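Long-range contacts in putative acetyl xylan esterase (Cellvibrio japonicus, PDB 2W9X), which removes acetyl groups from plant cell-wall polysaccharides, deacetylating glucomannan in strong preference to xylan: residues Arg110-Gln118 against Leu170-Met178; Ile242-Leu253 against Arg262-Tyr273. One frame throughout, in Å; residues are numbered along the deposited sequence.

Interaction 1. Residues Arg110-Gln118 against Leu170-Met178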
loop_
_atom_site.group_PDB
_atom_site.type_symbol
_atom_site.label_atom_id
_atom_site.label_comp_id
_atom_site.label_asym_id
_atom_site.label_seq_id
_atom_site.Cartn_x
_atom_site.Cartn_y
_atom_site.Cartn_z
ATOM N N ARG B 110 1.508 7.566 34.357
ATOM C CA ARG B 110 0.686 6.931 33.321
ATOM C C ARG B 110 0.088 5.621 33.844
ATOM O O ARG B 110 0.823 4.719 34.253
ATOM C CB ARG B 110 1.549 6.659 32.080
ATOM C CG ARG B 110 0.812 6.082 30.870
ATOM C CD ARG B 110 1.758 5.948 29.690
ATOM N NE ARG B 110 1.116 5.328 28.532
ATOM C CZ ARG B 110 0.766 5.968 27.420
ATOM N NH1 ARG B 110 0.986 7.269 27.281
ATOM N NH2 ARG B 110 0.204 5.294 26.427
ATOM N N LEU B 111 -1.242 5.534 33.851
ATOM C CA LEU B 111 -1.948 4.315 34.241
ATOM C C LEU B 111 -2.478 3.642 32.976
ATOM O O LEU B 111 -3.103 4.314 32.139
ATOM C CB LEU B 111 -3.107 4.656 35.189
ATOM C CG LEU B 111 -4.183 3.600 35.481
ATOM C CD1 LEU B 111 -3.701 2.563 36.492
ATOM C CD2 LEU B 111 -5.490 4.257 35.954
ATOM N N GLU B 112 -2.228 2.335 32.826
ATOM C CA GLU B 112 -2.674 1.602 31.626
ATOM C C GLU B 112 -3.491 0.350 31.941
ATOM O O GLU B 112 -3.091 -0.473 32.757
ATOM C CB GLU B 112 -1.471 1.193 30.749
ATOM C CG GLU B 112 -0.624 2.363 30.231
ATOM C CD GLU B 112 0.623 1.945 29.478
ATOM O OE1 GLU B 112 1.081 0.780 29.587
ATOM O OE2 GLU B 112 1.161 2.807 28.760
ATOM N N LYS B 113 -4.625 0.206 31.263
ATOM C CA LYS B 113 -5.394 -1.042 31.255
ATOM C C LYS B 113 -4.652 -2.098 30.407
ATOM O O LYS B 113 -4.156 -1.803 29.315
ATOM C CB LYS B 113 -6.799 -0.771 30.710
ATOM C CG LYS B 113 -7.699 -1.973 30.478
ATOM C CD LYS B 113 -8.734 -1.588 29.421
ATOM C CE LYS B 113 -10.117 -2.136 29.699
ATOM N NZ LYS B 113 -10.273 -3.546 29.297
ATOM N N LEU B 114 -4.570 -3.319 30.936
ATOM C CA LEU B 114 -3.835 -4.415 30.292
ATOM C C LEU B 114 -4.782 -5.440 29.695
ATOM O O LEU B 114 -4.524 -5.996 28.641
ATOM C CB LEU B 114 -2.956 -5.118 31.340
ATOM C CG LEU B 114 -1.555 -4.619 31.662
ATOM C CD1 LEU B 114 -1.364 -3.148 31.475
ATOM C CD2 LEU B 114 -1.079 -5.091 33.028
ATOM N N THR B 115 -5.884 -5.688 30.391
ATOM C CA THR B 115 -6.748 -6.828 30.109
ATOM C C THR B 115 -7.938 -6.468 29.206
ATOM O O THR B 115 -8.222 -5.292 28.968
ATOM C CB THR B 115 -7.266 -7.437 31.412
ATOM O OG1 THR B 115 -7.731 -6.386 32.262
ATOM C CG2 THR B 115 -6.161 -8.221 32.136
ATOM N N GLU B 116 -8.603 -7.499 28.689
ATOM C CA GLU B 116 -9.763 -7.338 27.836
ATOM C C GLU B 116 -11.020 -7.659 28.626
ATOM O O GLU B 116 -11.049 -8.639 29.388
ATOM C CB GLU B 116 -9.687 -8.262 26.618
ATOM C CG GLU B 116 -10.891 -8.108 25.690
ATOM C CD GLU B 116 -10.834 -8.977 24.453
ATOM O OE1 GLU B 116 -10.280 -10.098 24.500
ATOM O OE2 GLU B 116 -11.371 -8.535 23.419
ATOM N N THR B 117 -12.037 -6.819 28.430
ATOM C CA THR B 117 -13.360 -6.963 29.029
ATOM C C THR B 117 -14.392 -6.882 27.906
ATOM O O THR B 117 -14.693 -5.788 27.412
ATOM C CB THR B 117 -13.654 -5.821 30.035
ATOM O OG1 THR B 117 -13.356 -4.552 29.424
ATOM C CG2 THR B 117 -12.837 -5.972 31.327
ATOM N N GLN B 118 -14.914 -8.032 27.481
ATOM C CA GLN B 118 -15.891 -8.063 26.377
ATOM C C GLN B 118 -17.340 -7.897 26.825
ATOM O O GLN B 118 -18.199 -7.480 26.043
ATOM C CB GLN B 118 -15.732 -9.341 25.546
ATOM C CG GLN B 118 -14.447 -9.350 24.719
ATOM C CD GLN B 118 -14.273 -10.613 23.902
ATOM O OE1 GLN B 118 -14.080 -11.698 24.451
ATOM N NE2 GLN B 118 -14.317 -10.476 22.580
ATOM N N LEU B 170 -6.000 -17.202 30.479
ATOM C CA LEU B 170 -6.167 -16.362 29.293
ATOM C C LEU B 170 -6.382 -14.902 29.682
ATOM O O LEU B 170 -5.727 -14.009 29.153
ATOM C CB LEU B 170 -7.299 -16.886 28.401
ATOM C CG LEU B 170 -7.733 -16.087 27.156
ATOM C CD1 LEU B 170 -6.546 -15.777 26.241
ATOM C CD2 LEU B 170 -8.813 -16.872 26.397
ATOM N N PHE B 171 -7.281 -14.661 30.623
ATOM C CA PHE B 171 -7.516 -13.308 31.110
ATOM C C PHE B 171 -6.230 -12.656 31.658
ATOM O O PHE B 171 -5.893 -11.534 31.255
ATOM C CB PHE B 171 -8.652 -13.287 32.156
ATOM C CG PHE B 171 -8.735 -12.002 32.927
ATOM C CD1 PHE B 171 -9.386 -10.898 32.389
ATOM C CD2 PHE B 171 -8.138 -11.891 34.188
ATOM C CE1 PHE B 171 -9.452 -9.693 33.105
ATOM C CE2 PHE B 171 -8.185 -10.698 34.904
ATOM C CZ PHE B 171 -8.850 -9.594 34.363
ATOM N N LYS B 172 -5.528 -13.363 32.558
ATOM C CA LYS B 172 -4.293 -12.873 33.207
ATOM C C LYS B 172 -3.139 -12.603 32.247
ATOM O O LYS B 172 -2.342 -11.683 32.464
ATOM C CB LYS B 172 -3.760 -13.884 34.244
ATOM C CG LYS B 172 -4.490 -13.954 35.558
ATOM C CD LYS B 172 -3.743 -14.907 36.499
ATOM N N THR B 173 -3.017 -13.437 31.218
ATOM C CA THR B 173 -1.864 -13.380 30.340
ATOM C C THR B 173 -2.076 -12.425 29.166
ATOM O O THR B 173 -1.160 -12.182 28.381
ATOM C CB THR B 173 -1.439 -14.788 29.857
ATOM O OG1 THR B 173 -2.543 -15.443 29.210
ATOM C CG2 THR B 173 -0.934 -15.641 31.033
ATOM N N THR B 174 -3.273 -11.860 29.063
ATOM C CA THR B 174 -3.578 -10.898 28.004
ATOM C C THR B 174 -3.059 -9.517 28.432
ATOM O O THR B 174 -3.508 -8.956 29.436
ATOM C CB THR B 174 -5.102 -10.894 27.629
ATOM O OG1 THR B 174 -5.478 -12.174 27.101
ATOM C CG2 THR B 174 -5.424 -9.813 26.589
ATOM N N ASN B 175 -2.075 -8.998 27.697
ATOM C CA ASN B 175 -1.541 -7.666 27.979
ATOM C C ASN B 175 -1.599 -6.801 26.725
ATOM O O ASN B 175 -0.708 -6.865 25.857
ATOM C CB ASN B 175 -0.116 -7.741 28.537
ATOM C CG ASN B 175 0.407 -6.382 29.007
ATOM O OD1 ASN B 175 0.016 -5.336 28.494
ATOM N ND2 ASN B 175 1.317 -6.404 29.974
ATOM N N SER B 176 -2.640 -5.971 26.648
ATOM C CA SER B 176 -2.874 -5.167 25.464
ATOM C C SER B 176 -1.760 -4.161 25.188
ATOM O O SER B 176 -1.538 -3.784 24.041
ATOM C CB SER B 176 -4.228 -4.453 25.567
ATOM O OG SER B 176 -5.288 -5.394 25.455
ATOM N N GLN B 177 -1.072 -3.728 26.244
ATOM C CA GLN B 177 -0.046 -2.704 26.134
ATOM C C GLN B 177 1.240 -3.258 25.531
ATOM O O GLN B 177 2.123 -2.496 25.106
ATOM C CB GLN B 177 0.237 -2.071 27.502
ATOM C CG GLN B 177 -0.971 -1.394 28.160
ATOM C CD GLN B 177 -1.579 -0.268 27.330
ATOM O OE1 GLN B 177 -2.695 0.162 27.596
ATOM N NE2 GLN B 177 -0.849 0.219 26.341
ATOM N N MET B 178 1.344 -4.585 25.496
ATOM C CA MET B 178 2.450 -5.248 24.793
ATOM C C MET B 178 2.092 -5.802 23.415
ATOM O O MET B 178 2.966 -6.317 22.707
ATOM C CB MET B 178 3.079 -6.301 25.670
ATOM C CG MET B 178 3.758 -5.601 26.801
ATOM S SD MET B 178 4.788 -6.671 27.668
ATOM C CE MET B 178 3.566 -7.732 28.402
HETATM O O HOH W 1 -7.669 -10.200 29.489
#
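The carbonyl O of L114 takes the backbone N-H of S176 at 2.7 Å in a nearly straight bond, with an N-H...O angle of 170°. This donor lies in the carbonyl plane on a lone pair, and N175 adds a CA-H...O contact, its CA 3.5 Å from L114 O. N175 turns its side chain forward along its own chain: OD1 accepts the backbone N of Q177 at 3.0 Å, an Asx turn that fixes the amide. On the facing segment L114 CG rests 3.6 Å from N175 OD1, while L114 CD1 reaches Q177 CG at 3.8 Å. The contact joins two domains. Residues 110-118 run off strand 108-113 of the antiparallel N-terminal part characteristic of carbohydrate esterase family 2, and residues 170-178 leave helix 167-173 of the SGNH (GDSL-like) hydrolase part. Beyond L114, T115 lays its methyl over one face of F171, CG2 standing 4.0 Å from the ring centroid and offset toward the rim. The ring comes there because F171 CG is anti to the backbone N (chi1 167°); T115 OG1 bonds to N75 instead. A water donates to F171 O at 2.8 Å and accepts from E116 N, tying the two backbones. The E116 carboxylate accepts a hydrogen bond from S198, and the E116 side chain lies about 6 Å from that of S151, the inferred nucleophile. At the strand end, the E112 carboxylate lies beside the Q177 side chain and forms salt bridges with R110, R78 and K186, which would probably favour its ionised form.

Interaction 2. Residues Ile242-Leu253 against Arg262-Tyr273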
loop_
_atom_site.group_PDB
_atom_site.type_symbol
_atom_site.label_atom_id
_atom_site.label_comp_id
_atom_site.label_asym_id
_atom_site.label_seq_id
_atom_site.Cartn_x
_atom_site.Cartn_y
_atom_site.Cartn_z
ATOM N N ILE B 242 -6.305 -1.622 10.396
ATOM C CA ILE B 242 -7.410 -2.555 10.574
ATOM C C ILE B 242 -6.893 -3.965 10.307
ATOM O O ILE B 242 -6.355 -4.243 9.245
ATOM C CB ILE B 242 -8.621 -2.236 9.650
ATOM C CG1 ILE B 242 -8.978 -0.744 9.734
ATOM C CG2 ILE B 242 -9.824 -3.160 10.027
ATOM C CD1 ILE B 242 -10.038 -0.251 8.702
ATOM N N GLY B 243 -7.055 -4.847 11.277
ATOM C CA GLY B 243 -6.661 -6.256 11.108
ATOM C C GLY B 243 -7.886 -7.108 11.394
ATOM O O GLY B 243 -8.144 -7.426 12.550
ATOM N N LEU B 244 -8.638 -7.470 10.349
ATOM C CA LEU B 244 -9.867 -8.253 10.501
ATOM C C LEU B 244 -10.027 -9.192 9.304
ATOM O O LEU B 244 -9.717 -8.814 8.166
ATOM C CB LEU B 244 -11.099 -7.310 10.616
ATOM C CG LEU B 244 -11.308 -6.486 11.905
ATOM C CD1 LEU B 244 -12.439 -5.413 11.758
ATOM C CD2 LEU B 244 -11.616 -7.422 13.086
ATOM N N GLY B 245 -10.534 -10.395 9.545
ATOM C CA GLY B 245 -10.685 -11.386 8.485
ATOM C C GLY B 245 -10.247 -12.792 8.887
ATOM O O GLY B 245 -10.685 -13.772 8.282
ATOM N N THR B 246 -9.364 -12.900 9.885
ATOM C CA THR B 246 -8.988 -14.221 10.412
ATOM C C THR B 246 -10.246 -14.947 10.917
ATOM O O THR B 246 -10.468 -16.115 10.607
ATOM C CB THR B 246 -7.889 -14.139 11.500
ATOM O OG1 THR B 246 -6.638 -13.817 10.872
ATOM C CG2 THR B 246 -7.735 -15.503 12.235
ATOM N N ASN B 247 -11.087 -14.240 11.658
ATOM C CA ASN B 247 -12.293 -14.867 12.167
ATOM C C ASN B 247 -13.353 -15.098 11.093
ATOM O O ASN B 247 -14.092 -16.084 11.168
ATOM C CB ASN B 247 -12.846 -14.098 13.350
ATOM C CG ASN B 247 -11.917 -14.167 14.537
ATOM O OD1 ASN B 247 -11.544 -13.145 15.104
ATOM N ND2 ASN B 247 -11.506 -15.377 14.892
ATOM N N ASP B 248 -13.405 -14.237 10.081
ATOM C CA ASP B 248 -14.301 -14.518 8.939
ATOM C C ASP B 248 -13.941 -15.834 8.272
ATOM O O ASP B 248 -14.831 -16.591 7.895
ATOM C CB ASP B 248 -14.287 -13.391 7.889
ATOM C CG ASP B 248 -14.742 -12.082 8.461
ATOM O OD1 ASP B 248 -15.928 -11.739 8.264
ATOM O OD2 ASP B 248 -13.915 -11.414 9.136
ATOM N N PHE B 249 -12.633 -16.105 8.138
ATOM C CA PHE B 249 -12.186 -17.172 7.220
ATOM C C PHE B 249 -11.460 -18.376 7.830
ATOM O O PHE B 249 -11.195 -19.337 7.123
ATOM C CB PHE B 249 -11.354 -16.602 6.051
ATOM C CG PHE B 249 -12.073 -15.551 5.251
ATOM C CD1 PHE B 249 -13.215 -15.866 4.521
ATOM C CD2 PHE B 249 -11.607 -14.248 5.232
ATOM C CE1 PHE B 249 -13.881 -14.890 3.778
ATOM C CE2 PHE B 249 -12.271 -13.266 4.502
ATOM C CZ PHE B 249 -13.399 -13.594 3.765
ATOM N N SER B 250 -11.182 -18.361 9.128
ATOM C CA SER B 250 -10.339 -19.406 9.692
ATOM C C SER B 250 -11.007 -20.789 9.782
ATOM O O SER B 250 -10.339 -21.793 10.063
ATOM C CB SER B 250 -9.837 -18.985 11.077
ATOM O OG SER B 250 -10.918 -18.876 11.970
ATOM N N THR B 251 -12.323 -20.832 9.561
ATOM C CA THR B 251 -13.112 -22.051 9.702
ATOM C C THR B 251 -14.069 -22.187 8.533
ATOM O O THR B 251 -14.416 -21.206 7.860
ATOM C CB THR B 251 -13.964 -22.087 11.010
ATOM O OG1 THR B 251 -14.843 -20.959 11.040
ATOM C CG2 THR B 251 -13.099 -22.102 12.271
ATOM N N ALA B 252 -14.492 -23.423 8.309
ATOM C CA ALA B 252 -15.514 -23.757 7.337
ATOM C C ALA B 252 -16.880 -23.274 7.823
ATOM O O ALA B 252 -17.132 -23.203 9.022
ATOM C CB ALA B 252 -15.541 -25.275 7.147
ATOM N N LEU B 253 -17.758 -22.951 6.879
ATOM C CA LEU B 253 -19.131 -22.590 7.197
ATOM C C LEU B 253 -19.906 -23.780 7.787
ATOM O O LEU B 253 -19.804 -24.902 7.305
ATOM C CB LEU B 253 -19.851 -22.053 5.951
ATOM C CG LEU B 253 -19.396 -20.685 5.425
ATOM C CD1 LEU B 253 -19.666 -20.559 3.914
ATOM C CD2 LEU B 253 -20.053 -19.552 6.213
ATOM N N ARG B 262 -19.016 -20.471 0.108
ATOM C CA ARG B 262 -17.804 -19.698 0.351
ATOM C C ARG B 262 -17.753 -18.405 -0.487
ATOM O O ARG B 262 -17.274 -17.371 -0.014
ATOM C CB ARG B 262 -16.564 -20.551 0.067
ATOM C CG ARG B 262 -15.328 -20.104 0.834
ATOM C CD ARG B 262 -15.447 -20.551 2.301
ATOM N NE ARG B 262 -14.311 -20.101 3.113
ATOM C CZ ARG B 262 -14.237 -20.226 4.436
ATOM N NH1 ARG B 262 -15.240 -20.785 5.117
ATOM N NH2 ARG B 262 -13.154 -19.798 5.080
ATOM N N GLU B 263 -18.217 -18.468 -1.730
ATOM C CA GLU B 263 -18.223 -17.281 -2.591
ATOM C C GLU B 263 -19.116 -16.208 -1.971
ATOM O O GLU B 263 -18.778 -15.028 -2.009
ATOM C CB GLU B 263 -18.680 -17.625 -4.021
ATOM C CG GLU B 263 -17.708 -18.513 -4.807
ATOM C CD GLU B 263 -17.502 -19.910 -4.194
ATOM O OE1 GLU B 263 -18.498 -20.549 -3.764
ATOM O OE2 GLU B 263 -16.324 -20.363 -4.148
ATOM N N ALA B 264 -20.246 -16.628 -1.378
ATOM C CA ALA B 264 -21.161 -15.696 -0.700
ATOM C C ALA B 264 -20.491 -14.956 0.446
ATOM O O ALA B 264 -20.696 -13.750 0.619
ATOM C CB ALA B 264 -22.423 -16.412 -0.201
ATOM N N LEU B 265 -19.708 -15.695 1.232
ATOM C CA LEU B 265 -18.968 -15.137 2.342
ATOM C C LEU B 265 -17.925 -14.124 1.851
ATOM O O LEU B 265 -17.825 -13.016 2.397
ATOM C CB LEU B 265 -18.320 -16.272 3.155
ATOM C CG LEU B 265 -17.472 -15.900 4.393
ATOM C CD1 LEU B 265 -18.291 -15.162 5.457
ATOM C CD2 LEU B 265 -16.800 -17.136 4.999
ATOM N N HIS B 266 -17.144 -14.505 0.835
ATOM C CA HIS B 266 -16.174 -13.590 0.203
ATOM C C HIS B 266 -16.818 -12.297 -0.249
ATOM O O HIS B 266 -16.308 -11.212 0.044
ATOM C CB HIS B 266 -15.478 -14.218 -1.017
ATOM C CG HIS B 266 -14.644 -15.424 -0.695
ATOM N ND1 HIS B 266 -14.345 -16.387 -1.635
ATOM C CD2 HIS B 266 -14.054 -15.824 0.457
ATOM C CE1 HIS B 266 -13.613 -17.334 -1.071
ATOM N NE2 HIS B 266 -13.415 -17.010 0.194
ATOM N N ALA B 267 -17.930 -12.419 -0.975
ATOM C CA ALA B 267 -18.634 -11.265 -1.516
ATOM C C ALA B 267 -19.093 -10.328 -0.387
ATOM O O ALA B 267 -18.884 -9.116 -0.436
ATOM C CB ALA B 267 -19.819 -11.725 -2.364
ATOM N N ASP B 268 -19.695 -10.911 0.643
ATOM C CA ASP B 268 -20.241 -10.145 1.758
ATOM C C ASP B 268 -19.133 -9.502 2.607
ATOM O O ASP B 268 -19.268 -8.348 3.025
ATOM C CB ASP B 268 -21.138 -11.051 2.608
ATOM C CG ASP B 268 -21.967 -10.286 3.625
ATOM O OD1 ASP B 268 -22.425 -9.168 3.315
ATOM O OD2 ASP B 268 -22.190 -10.820 4.731
ATOM N N TYR B 269 -18.038 -10.239 2.832
ATOM C CA TYR B 269 -16.861 -9.714 3.504
ATOM C C TYR B 269 -16.303 -8.519 2.734
ATOM O O TYR B 269 -16.020 -7.476 3.326
ATOM C CB TYR B 269 -15.777 -10.807 3.639
ATOM C CG TYR B 269 -14.431 -10.343 4.190
ATOM C CD1 TYR B 269 -14.155 -10.404 5.562
ATOM C CD2 TYR B 269 -13.417 -9.882 3.339
ATOM C CE1 TYR B 269 -12.907 -9.999 6.077
ATOM C CE2 TYR B 269 -12.189 -9.479 3.842
ATOM C CZ TYR B 269 -11.940 -9.544 5.208
ATOM O OH TYR B 269 -10.737 -9.131 5.686
ATOM N N VAL B 270 -16.131 -8.671 1.425
ATOM C CA VAL B 270 -15.491 -7.611 0.639
ATOM C C VAL B 270 -16.349 -6.326 0.660
ATOM O O VAL B 270 -15.818 -5.232 0.911
ATOM C CB VAL B 270 -15.096 -8.054 -0.817
ATOM C CG1 VAL B 270 -14.685 -6.857 -1.664
ATOM C CG2 VAL B 270 -13.957 -9.079 -0.801
ATOM N N ALA B 271 -17.661 -6.470 0.430
ATOM C CA ALA B 271 -18.579 -5.328 0.361
ATOM C C ALA B 271 -18.598 -4.536 1.671
ATOM O O ALA B 271 -18.540 -3.316 1.665
ATOM C CB ALA B 271 -20.001 -5.782 -0.015
ATOM N N ASN B 272 -18.690 -5.238 2.792
ATOM C CA ASN B 272 -18.741 -4.574 4.081
ATOM C C ASN B 272 -17.440 -3.945 4.531
ATOM O O ASN B 272 -17.445 -2.880 5.155
ATOM C CB ASN B 272 -19.271 -5.528 5.135
ATOM C CG ASN B 272 -20.760 -5.567 5.126
ATOM O OD1 ASN B 272 -21.398 -4.705 5.719
ATOM N ND2 ASN B 272 -21.332 -6.520 4.393
ATOM N N TYR B 273 -16.329 -4.592 4.213
ATOM C CA TYR B 273 -15.019 -4.019 4.514
ATOM C C TYR B 273 -14.854 -2.716 3.723
ATOM O O TYR B 273 -14.441 -1.702 4.282
ATOM C CB TYR B 273 -13.906 -5.005 4.158
ATOM C CG TYR B 273 -12.620 -4.854 4.949
ATOM C CD1 TYR B 273 -11.777 -5.952 5.142
ATOM C CD2 TYR B 273 -12.234 -3.619 5.499
ATOM C CE1 TYR B 273 -10.578 -5.837 5.845
ATOM C CE2 TYR B 273 -11.039 -3.491 6.220
ATOM C CZ TYR B 273 -10.219 -4.602 6.382
ATOM O OH TYR B 273 -9.044 -4.494 7.086
HETATM O O HOH W 2 -7.517 -6.406 7.763
HETATM O O HOH W 3 -16.777 -23.172 4.062
#
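F249 turns the edge of its ring to the face of Y269, an edge-to-face pair with centroids 4.7 Å apart and planes inclined at 61°. Both belong to the SGNH hydrolase fold: F249 directly follows the G-x-N-D motif, here G245-D248, whose N247 is by similarity an oxyanion-hole residue, and Y269 lies on helix 262-283 of the beta-alpha-beta crossover from strand 239-243 to strand 288-294. F249 acts as a knob in a hole made by R262, L265, H266 and Y269; H266 meets it obliquely, CD2 being 3.5 Å from F249 CE1. D248 sets its carboxylate at the edge of the Y269 ring, the two planes 75° apart, while its oxygens accept backbone N-H groups of I202, V203 and R204. A chi1 of 174° sends the Y269 ring toward the 242-253 segment, where its hydroxyl donates to L244 O at 2.7 Å. One helical turn on, Y273 OH lies 3.3 Å from I242 CG2 and also meets a water held by I242 O and L244 N. At the other end R262, salt-bridged to E300, bends about its CB-CG bond and lays its guanidinium edge against the loop, NH1 donating to T251 O at 2.9 Å.

Both segments of interaction 1 precede those of interaction 2 in the sequence; the centres are 27 Å apart and the nearest atoms about 8 Å, so the two do not meet. Interaction 1 bridges the antiparallel N-terminal part and the hydrolase part, whereas interaction 2 stays within the latter, packing helix 262-283 against the end of strand 239-243, the middle strand of the five-stranded parallel sheet, and the short helix 246-249 and loop that follow. Both approach the probable catalytic centre: E116 and L244 lie near S151, the inferred nucleophile, and G199, which with N247 of interaction 2 is by similarity a transition-state stabiliser. This is consistent with an active-site surround drawn from both domains, the N-terminal part contributing the loop after strand 108-113.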